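Local coordinates for translation initiation factor eif-2b-like protein (Chaetomium thermophilum, PDB 4ZEO), which probably serves as the delta regulatory subunit of eIF2B, the guanine nucleotide exchange factor that acts on eIF2 in translation initiation, at residues 181-186 with 259-264; 278-283 with 354-359; 395-400 with 435-440. All blocks are in the same frame, centred on the assembly; numbering follows the deposited sequence.

Contact 1 of 3, residues 181-186 with 259-264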
loop_
_atom_site.group_PDB
_atom_site.type_symbol
_atom_site.label_atom_id
_atom_site.label_comp_id
_atom_site.label_asym_id
_atom_site.label_seq_id
_atom_site.Cartn_x
_atom_site.Cartn_y
_atom_site.Cartn_z
ATOM N N THR A 181 0.561 -1.671 12.090
ATOM C CA THR A 181 0.216 -0.557 12.953
ATOM C C THR A 181 -1.190 -0.680 13.528
ATOM O O THR A 181 -1.389 -0.480 14.729
ATOM C CB THR A 181 0.309 0.784 12.196
ATOM O OG1 THR A 181 1.617 0.937 11.639
ATOM C CG2 THR A 181 0.008 1.965 13.117
ATOM N N LEU A 182 -2.167 -0.993 12.682
ATOM C CA LEU A 182 -3.550 -1.101 13.140
ATOM C C LEU A 182 -3.697 -2.240 14.149
ATOM O O LEU A 182 -4.421 -2.109 15.129
ATOM C CB LEU A 182 -4.504 -1.320 11.959
ATOM C CG LEU A 182 -4.584 -0.068 11.067
ATOM C CD1 LEU A 182 -5.499 -0.228 9.860
ATOM C CD2 LEU A 182 -4.997 1.107 11.884
ATOM N N LEU A 183 -3.006 -3.356 13.912
ATOM C CA LEU A 183 -3.045 -4.474 14.847
ATOM C C LEU A 183 -2.362 -4.154 16.178
ATOM O O LEU A 183 -2.839 -4.564 17.228
ATOM C CB LEU A 183 -2.403 -5.714 14.233
ATOM C CG LEU A 183 -3.173 -6.375 13.095
ATOM C CD1 LEU A 183 -2.360 -7.518 12.520
ATOM C CD2 LEU A 183 -4.550 -6.839 13.554
ATOM N N ALA A 184 -1.249 -3.433 16.142
ATOM C CA ALA A 184 -0.591 -3.033 17.379
ATOM C C ALA A 184 -1.491 -2.078 18.163
ATOM O O ALA A 184 -1.636 -2.200 19.398
ATOM C CB ALA A 184 0.757 -2.391 17.097
ATOM N N PHE A 185 -2.092 -1.134 17.441
ATOM C CA PHE A 185 -3.037 -0.186 18.041
ATOM C C PHE A 185 -4.236 -0.934 18.645
ATOM O O PHE A 185 -4.816 -0.540 19.656
ATOM C CB PHE A 185 -3.551 0.820 17.006
ATOM C CG PHE A 185 -2.573 1.901 16.670
ATOM C CD1 PHE A 185 -1.334 1.967 17.299
ATOM C CD2 PHE A 185 -2.920 2.906 15.777
ATOM C CE1 PHE A 185 -0.443 3.001 16.999
ATOM C CE2 PHE A 185 -2.029 3.942 15.483
ATOM C CZ PHE A 185 -0.801 3.984 16.089
ATOM N N ARG A 186 -4.617 -2.020 17.998
ATOM C CA ARG A 186 -5.708 -2.818 18.481
ATOM C C ARG A 186 -5.367 -3.335 19.885
ATOM O O ARG A 186 -6.191 -3.289 20.806
ATOM C CB ARG A 186 -5.982 -3.951 17.498
ATOM C CG ARG A 186 -7.373 -4.500 17.562
ATOM C CD ARG A 186 -7.531 -5.713 16.680
ATOM N NE ARG A 186 -8.897 -6.197 16.733
ATOM C CZ ARG A 186 -9.334 -7.002 17.693
ATOM N NH1 ARG A 186 -8.497 -7.387 18.649
ATOM N NH2 ARG A 186 -10.592 -7.426 17.698
ATOM N N PHE A 259 -12.992 -3.363 10.938
ATOM C CA PHE A 259 -13.706 -2.921 9.774
ATOM C C PHE A 259 -12.736 -2.214 8.799
ATOM O O PHE A 259 -12.765 -2.444 7.592
ATOM C CB PHE A 259 -14.836 -1.990 10.203
ATOM C CG PHE A 259 -15.662 -1.489 9.075
ATOM C CD1 PHE A 259 -16.771 -2.184 8.651
ATOM C CD2 PHE A 259 -15.285 -0.336 8.395
ATOM C CE1 PHE A 259 -17.525 -1.717 7.600
ATOM C CE2 PHE A 259 -16.022 0.125 7.335
ATOM C CZ PHE A 259 -17.149 -0.561 6.941
ATOM N N LEU A 260 -11.862 -1.379 9.325
ATOM C CA LEU A 260 -10.935 -0.654 8.476
ATOM C C LEU A 260 -9.937 -1.595 7.781
ATOM O O LEU A 260 -9.715 -1.486 6.581
ATOM C CB LEU A 260 -10.186 0.402 9.284
ATOM C CG LEU A 260 -9.439 1.417 8.421
ATOM C CD1 LEU A 260 -10.408 2.374 7.787
ATOM C CD2 LEU A 260 -8.413 2.178 9.214
ATOM N N ILE A 261 -9.382 -2.547 8.528
ATOM C CA ILE A 261 -8.445 -3.508 7.966
ATOM C C ILE A 261 -9.112 -4.300 6.858
ATOM O O ILE A 261 -8.559 -4.487 5.770
ATOM C CB ILE A 261 -7.911 -4.470 9.046
ATOM C CG1 ILE A 261 -6.978 -3.709 9.998
ATOM C CG2 ILE A 261 -7.202 -5.654 8.429
ATOM C CD1 ILE A 261 -6.372 -4.581 11.097
ATOM N N ASN A 262 -10.332 -4.730 7.110
ATOM C CA ASN A 262 -11.017 -5.494 6.101
ATOM C C ASN A 262 -11.337 -4.700 4.840
ATOM O O ASN A 262 -11.100 -5.152 3.730
ATOM C CB ASN A 262 -12.303 -6.087 6.637
ATOM C CG ASN A 262 -13.043 -6.791 5.570
ATOM O OD1 ASN A 262 -12.490 -7.680 4.929
ATOM N ND2 ASN A 262 -14.276 -6.388 5.325
ATOM N N GLU A 263 -11.903 -3.524 5.014
ATOM C CA GLU A 263 -12.329 -2.744 3.868
ATOM C C GLU A 263 -11.181 -2.026 3.122
ATOM O O GLU A 263 -11.177 -1.985 1.892
ATOM C CB GLU A 263 -13.399 -1.761 4.318
ATOM C CG GLU A 263 -13.483 -0.490 3.549
ATOM C CD GLU A 263 -14.462 0.487 4.172
ATOM O OE1 GLU A 263 -14.012 1.463 4.813
ATOM O OE2 GLU A 263 -15.684 0.261 4.031
ATOM N N ARG A 264 -10.197 -1.496 3.838
ATOM C CA ARG A 264 -9.138 -0.764 3.170
ATOM C C ARG A 264 -7.898 -1.617 2.846
ATOM O O ARG A 264 -7.031 -1.180 2.119
ATOM C CB ARG A 264 -8.698 0.444 4.007
ATOM C CG ARG A 264 -9.787 1.268 4.660
ATOM C CD ARG A 264 -10.818 1.846 3.700
ATOM N NE ARG A 264 -10.250 2.908 2.895
ATOM C CZ ARG A 264 -10.315 4.213 3.147
ATOM N NH1 ARG A 264 -9.721 5.035 2.297
ATOM N NH2 ARG A 264 -10.965 4.708 4.201
#
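Leu182 and Ile261 carry the meeting between helices 174-191 and 246-277, with Leu183 and Leu260 beside them. The two segments run nearly antiparallel, at 166°, with axes 10.9 Å apart, a spacing that leaves the interface to methyl and methylene groups and brings no hydrogen bond across. CD1 of Leu182 sits at the fork between two partners, 3.8 Å from Leu260 CD2 and equally near Ile261 CG1. Leu182 and Ile261 slide past each other in opposite directions, and Leu182 CB touches Ile261 CD1 at 3.9 Å. Leu260 instead crosses Leu182 at about a right angle. One residue on, Leu183, exposed to solvent, brings its tip in: CD2 meets Ile261 CD1 at 3.8 Å, again nearly perpendicular. With CG1 beside its own backbone N (chi1 -70°) and the chain extended beyond, Ile261 places its CD1 against Leu182 CB and Leu183 CD2. Cutting this residue back to an alanine would probably open a gap beside Leu182 and leave the Leu183 CD2 methyl without its mate across the helices. A turn further along, Arg186 forms a salt bridge with Asp258 beside the apolar patch. Ala229 of helix 224-239 touches both Leu182 and Leu260, while helices 157-168 and 200-219 pack on other sides of helix 174-191, making this pair part of an all-helical bundle.

Contact 2 of 3, residues 278-283 with 354-359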
loop_
_atom_site.group_PDB
_atom_site.type_symbol
_atom_site.label_atom_id
_atom_site.label_comp_id
_atom_site.label_asym_id
_atom_site.label_seq_id
_atom_site.Cartn_x
_atom_site.Cartn_y
_atom_site.Cartn_z
ATOM N N GLN A 278 -9.673 -7.997 -15.019
ATOM C CA GLN A 278 -10.694 -7.819 -16.053
ATOM C C GLN A 278 -10.100 -7.122 -17.275
ATOM O O GLN A 278 -10.533 -7.344 -18.403
ATOM C CB GLN A 278 -11.876 -7.023 -15.508
ATOM C CG GLN A 278 -12.854 -7.859 -14.730
ATOM C CD GLN A 278 -13.955 -7.019 -14.123
ATOM O OE1 GLN A 278 -13.887 -5.788 -14.136
ATOM N NE2 GLN A 278 -14.944 -7.676 -13.538
ATOM N N SER A 279 -9.144 -6.239 -17.026
ATOM C CA SER A 279 -8.449 -5.527 -18.082
ATOM C C SER A 279 -7.554 -6.437 -18.914
ATOM O O SER A 279 -7.224 -6.107 -20.046
ATOM C CB SER A 279 -7.624 -4.387 -17.504
ATOM O OG SER A 279 -8.400 -3.212 -17.443
ATOM N N ILE A 280 -7.090 -7.532 -18.322
ATOM C CA ILE A 280 -6.231 -8.465 -19.029
ATOM C C ILE A 280 -7.025 -9.427 -19.894
ATOM O O ILE A 280 -8.016 -9.982 -19.460
ATOM C CB ILE A 280 -5.331 -9.209 -18.049
ATOM C CG1 ILE A 280 -4.466 -8.181 -17.314
ATOM C CG2 ILE A 280 -4.462 -10.235 -18.777
ATOM C CD1 ILE A 280 -3.617 -8.749 -16.255
ATOM N N ASN A 281 -6.576 -9.609 -21.129
ATOM C CA ASN A 281 -7.293 -10.427 -22.100
ATOM C C ASN A 281 -6.356 -11.415 -22.750
ATOM O O ASN A 281 -5.144 -11.245 -22.673
ATOM C CB ASN A 281 -7.909 -9.540 -23.174
ATOM C CG ASN A 281 -8.994 -8.652 -22.634
ATOM O OD1 ASN A 281 -9.981 -9.118 -22.073
ATOM N ND2 ASN A 281 -8.766 -7.350 -22.718
ATOM N N ASP A 282 -6.907 -12.418 -23.422
ATOM C CA ASP A 282 -6.073 -13.436 -24.054
ATOM C C ASP A 282 -5.206 -12.808 -25.141
ATOM O O ASP A 282 -5.693 -12.038 -25.968
ATOM C CB ASP A 282 -6.933 -14.541 -24.662
ATOM C CG ASP A 282 -7.055 -15.738 -23.765
ATOM O OD1 ASP A 282 -6.129 -15.966 -22.970
ATOM O OD2 ASP A 282 -8.065 -16.463 -23.863
ATOM N N GLY A 283 -3.926 -13.162 -25.140
ATOM C CA GLY A 283 -2.976 -12.629 -26.104
ATOM C C GLY A 283 -2.323 -11.305 -25.728
ATOM O O GLY A 283 -1.556 -10.757 -26.509
ATOM N N ASN A 354 0.505 -3.552 -22.309
ATOM C CA ASN A 354 -0.108 -2.809 -21.218
ATOM C C ASN A 354 0.797 -2.792 -19.990
ATOM O O ASN A 354 1.248 -3.832 -19.526
ATOM C CB ASN A 354 -1.461 -3.423 -20.847
ATOM C CG ASN A 354 -2.555 -3.058 -21.832
ATOM O OD1 ASN A 354 -3.042 -1.935 -21.853
ATOM N ND2 ASN A 354 -2.956 -4.026 -22.642
ATOM N N VAL A 355 0.988 -1.616 -19.408
ATOM C CA VAL A 355 1.874 -1.482 -18.273
ATOM C C VAL A 355 1.041 -1.391 -16.987
ATOM O O VAL A 355 0.160 -0.549 -16.877
ATOM C CB VAL A 355 2.759 -0.226 -18.414
ATOM C CG1 VAL A 355 3.587 -0.023 -17.179
ATOM C CG2 VAL A 355 3.639 -0.299 -19.666
ATOM N N PHE A 356 1.303 -2.289 -16.043
ATOM C CA PHE A 356 0.649 -2.275 -14.743
ATOM C C PHE A 356 1.697 -1.939 -13.712
ATOM O O PHE A 356 2.710 -2.610 -13.618
ATOM C CB PHE A 356 0.003 -3.620 -14.388
ATOM C CG PHE A 356 -1.272 -3.917 -15.126
ATOM C CD1 PHE A 356 -2.496 -3.793 -14.500
ATOM C CD2 PHE A 356 -1.245 -4.350 -16.439
ATOM C CE1 PHE A 356 -3.682 -4.080 -15.191
ATOM C CE2 PHE A 356 -2.427 -4.631 -17.135
ATOM C CZ PHE A 356 -3.636 -4.501 -16.516
ATOM N N LEU A 357 1.441 -0.897 -12.937
ATOM C CA LEU A 357 2.357 -0.440 -11.907
ATOM C C LEU A 357 1.674 -0.296 -10.548
ATOM O O LEU A 357 0.477 -0.006 -10.465
ATOM C CB LEU A 357 2.967 0.892 -12.341
ATOM C CG LEU A 357 4.235 1.015 -13.206
ATOM C CD1 LEU A 357 4.940 -0.263 -13.711
ATOM C CD2 LEU A 357 4.121 2.114 -14.283
ATOM N N GLY A 358 2.454 -0.479 -9.489
ATOM C CA GLY A 358 2.007 -0.267 -8.130
ATOM C C GLY A 358 2.997 0.674 -7.459
ATOM O O GLY A 358 4.122 0.827 -7.924
ATOM N N GLY A 359 2.592 1.289 -6.351
ATOM C CA GLY A 359 3.406 2.275 -5.668
ATOM C C GLY A 359 3.258 2.300 -4.157
ATOM O O GLY A 359 2.736 1.376 -3.542
#
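The carbonyl O of Phe356 accepts a hydrogen bond from Thr288 OG1 of the adjoining strand 285-289, and that of Ile280 is held by Lys307 NZ. These bonds fix the backbones from outside; between residues 278-283 and strand 354-358 themselves the contact is apolar and rests on one aromatic ring. Phe356 reaches out of the strand with CG anti to its carbonyl carbon (chi1 -75°), and the far corner of the ring, CZ, does the touching. Ile280 meets it through the middle of its side chain rather than through a methyl: CG1 lies 3.9 Å from Phe356 CZ and 4.1 Å from Phe356 CE2, the two groups crossing obliquely. Ser279 adds its methylene at the ring edge, close to the ring plane, with CB 4.1 Å from Phe356 CZ. Two consecutive residues of the loop that follows helix 246-277 thus meet at the ring corner, and no other part of the loop segment touches the strand. The backbones stay well apart, the nearest pair of CA atoms, those of Ile280 and Asn354, being 8.6 Å from each other. Ile286, on the strand this loop feeds, touches both Ile280 and Phe356. Val355 and Leu357 instead pack against helix 374-384, as expected for alternating residues of a strand covered on both faces. Strands 285-289 and 354-358 are adjacent and parallel in a six-stranded sheet of order 3-2-1-4-5-6, the layout of a Rossmann-like alpha/beta domain.

Contact 3 of 3, residues 395-400 with 435-440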
loop_
_atom_site.group_PDB
_atom_site.type_symbol
_atom_site.label_atom_id
_atom_site.label_comp_id
_atom_site.label_asym_id
_atom_site.label_seq_id
_atom_site.Cartn_x
_atom_site.Cartn_y
_atom_site.Cartn_z
ATOM N N ILE A 395 -6.615 4.231 0.565
ATOM C CA ILE A 395 -5.987 4.655 1.834
ATOM C C ILE A 395 -4.563 5.239 1.602
ATOM O O ILE A 395 -4.034 5.966 2.430
ATOM C CB ILE A 395 -5.927 3.454 2.849
ATOM C CG1 ILE A 395 -5.651 3.911 4.281
ATOM C CG2 ILE A 395 -4.879 2.414 2.440
ATOM C CD1 ILE A 395 -6.827 4.433 5.019
ATOM N N ASN A 396 -3.975 4.912 0.454
ATOM C CA ASN A 396 -2.669 5.409 0.048
ATOM C C ASN A 396 -2.734 6.811 -0.606
ATOM O O ASN A 396 -1.703 7.416 -0.860
ATOM C CB ASN A 396 -2.000 4.415 -0.918
ATOM C CG ASN A 396 -1.512 3.139 -0.225
ATOM O OD1 ASN A 396 -0.898 3.194 0.837
ATOM N ND2 ASN A 396 -1.801 1.992 -0.818
ATOM N N PHE A 397 -3.936 7.291 -0.916
ATOM C CA PHE A 397 -4.107 8.630 -1.479
ATOM C C PHE A 397 -3.931 9.716 -0.445
ATOM O O PHE A 397 -4.295 9.559 0.724
ATOM C CB PHE A 397 -5.486 8.803 -2.118
ATOM C CG PHE A 397 -5.633 8.128 -3.448
ATOM C CD1 PHE A 397 -5.442 6.760 -3.562
ATOM C CD2 PHE A 397 -6.030 8.839 -4.565
ATOM C CE1 PHE A 397 -5.591 6.116 -4.773
ATOM C CE2 PHE A 397 -6.192 8.211 -5.787
ATOM C CZ PHE A 397 -5.971 6.839 -5.892
ATOM N N ASP A 398 -3.355 10.823 -0.877
ATOM C CA ASP A 398 -3.305 12.003 -0.044
ATOM C C ASP A 398 -4.628 12.711 -0.270
ATOM O O ASP A 398 -4.834 13.318 -1.302
ATOM C CB ASP A 398 -2.125 12.892 -0.418
ATOM C CG ASP A 398 -1.944 14.052 0.532
ATOM O OD1 ASP A 398 -1.376 15.079 0.114
ATOM O OD2 ASP A 398 -2.361 13.933 1.701
ATOM N N ARG A 399 -5.557 12.586 0.660
ATOM C CA ARG A 399 -6.873 13.179 0.458
ATOM C C ARG A 399 -6.883 14.595 1.014
ATOM O O ARG A 399 -7.630 15.453 0.534
ATOM C CB ARG A 399 -7.961 12.326 1.110
ATOM C CG ARG A 399 -7.645 10.851 1.071
ATOM C CD ARG A 399 -8.794 10.016 1.572
ATOM N NE ARG A 399 -8.350 8.670 1.923
ATOM C CZ ARG A 399 -8.463 8.156 3.145
ATOM N NH1 ARG A 399 -8.026 6.935 3.392
ATOM N NH2 ARG A 399 -9.021 8.860 4.119
ATOM N N GLU A 400 -6.036 14.828 2.014
ATOM C CA GLU A 400 -5.879 16.143 2.632
ATOM C C GLU A 400 -4.596 16.860 2.192
ATOM O O GLU A 400 -3.522 16.579 2.735
ATOM C CB GLU A 400 -5.877 16.008 4.155
ATOM C CG GLU A 400 -7.249 15.903 4.802
ATOM C CD GLU A 400 -7.435 16.946 5.896
ATOM O OE1 GLU A 400 -6.519 17.082 6.753
ATOM O OE2 GLU A 400 -8.484 17.648 5.909
ATOM N N THR A 435 -2.335 6.563 -17.365
ATOM C CA THR A 435 -3.598 6.445 -18.085
ATOM C C THR A 435 -4.772 6.401 -17.114
ATOM O O THR A 435 -5.768 7.088 -17.284
ATOM C CB THR A 435 -3.628 5.185 -18.972
ATOM O OG1 THR A 435 -2.520 5.209 -19.882
ATOM C CG2 THR A 435 -4.935 5.099 -19.775
ATOM N N GLY A 436 -4.659 5.565 -16.095
ATOM C CA GLY A 436 -5.711 5.466 -15.115
ATOM C C GLY A 436 -5.264 4.731 -13.883
ATOM O O GLY A 436 -4.273 3.997 -13.913
ATOM N N VAL A 437 -6.006 4.935 -12.797
ATOM C CA VAL A 437 -5.732 4.271 -11.534
ATOM C C VAL A 437 -6.902 3.363 -11.134
ATOM O O VAL A 437 -8.049 3.796 -11.113
ATOM C CB VAL A 437 -5.517 5.289 -10.401
ATOM C CG1 VAL A 437 -5.131 4.559 -9.090
ATOM C CG2 VAL A 437 -4.439 6.262 -10.784
ATOM N N ILE A 438 -6.617 2.118 -10.790
ATOM C CA ILE A 438 -7.666 1.245 -10.288
ATOM C C ILE A 438 -7.546 1.104 -8.756
ATOM O O ILE A 438 -6.516 0.668 -8.248
ATOM C CB ILE A 438 -7.598 -0.144 -10.928
ATOM C CG1 ILE A 438 -7.811 -0.063 -12.433
ATOM C CG2 ILE A 438 -8.636 -1.083 -10.305
ATOM C CD1 ILE A 438 -7.700 -1.430 -13.114
ATOM N N THR A 439 -8.626 1.424 -8.038
ATOM C CA THR A 439 -8.675 1.328 -6.584
ATOM C C THR A 439 -9.738 0.305 -6.213
ATOM O O THR A 439 -10.303 -0.343 -7.090
ATOM C CB THR A 439 -9.003 2.673 -5.876
ATOM O OG1 THR A 439 -10.392 2.993 -6.044
ATOM C CG2 THR A 439 -8.126 3.821 -6.388
ATOM N N GLU A 440 -9.929 0.080 -4.915
ATOM C CA GLU A 440 -10.960 -0.828 -4.445
ATOM C C GLU A 440 -12.390 -0.241 -4.622
ATOM O O GLU A 440 -13.382 -0.946 -4.398
ATOM C CB GLU A 440 -10.702 -1.215 -2.980
ATOM C CG GLU A 440 -11.047 -0.155 -1.934
ATOM C CD GLU A 440 -9.895 0.745 -1.559
ATOM O OE1 GLU A 440 -8.981 0.929 -2.380
ATOM O OE2 GLU A 440 -9.896 1.265 -0.421
HETATM O O HOH W 1 -7.817 1.345 0.941
#
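Leaving a 3-10 segment that ends at Asn396, the backbone becomes extended at Phe397 (phi -75°, psi 144°) and presents that side chain to Val437 and Thr439 of the opposing segment. The ring projects with CG beside its own backbone N, chi1 -76°, and meets both partners with its far end. Thr439 comes nearest: its methyl CG2 lies 3.7 Å from Phe397 CZ and 3.8 Å from Phe397 CE1, the two side chains crossing at about a right angle. Val437 comes from the opposite direction, CG1 standing 4.0 Å from Phe397 CZ at the ring edge and near its plane. Methyl groups two residues apart therefore hold one corner of the aromatic ring, while the intervening Ile438 points away and packs on Ala276 of helix 246-277. That alternation begins in strand 436-438 and carries on to Thr439 just beyond its end; the strand is the last at one margin of the parallel Rossmann-like sheet, next to 387-391, from whose C-terminal end the Phe397 loop departs. Thr439 OG1 is hydrogen-bonded to Ile441 N, while CG2 makes the apolar contact. A second link is made through water: Ile395 N donates to a water molecule 3.1 Å away from it, and this water donates in turn to Glu440 OE2, which also accepts a hydrogen bond from Thr394 OG1. On the loop side, Asn228 ND2 of helix 224-239 binds the carbonyl oxygens of both Ile395 and Phe397.

Overall arrangement
Contact 2 is the most buried of the three, contact 1 only partly so, and contact 3 lies at the surface. Contact 1 belongs to the helical bundle and contact 2 to the alpha/beta sheet, their centres about 29 Å apart; contact 3 lies between, at the margin of that same sheet. Aliphatic chains alone meet in contact 1, a single phenylalanine corner serves each of the others, and contact 3 adds a water bridge. Helix 246-277 spans the two regions, supplying one side of contact 1 and running into the 278-283 loop of contact 2. Contacts 1 and 3 touch where Arg264 of the helix packs beside Ile395 and Glu440.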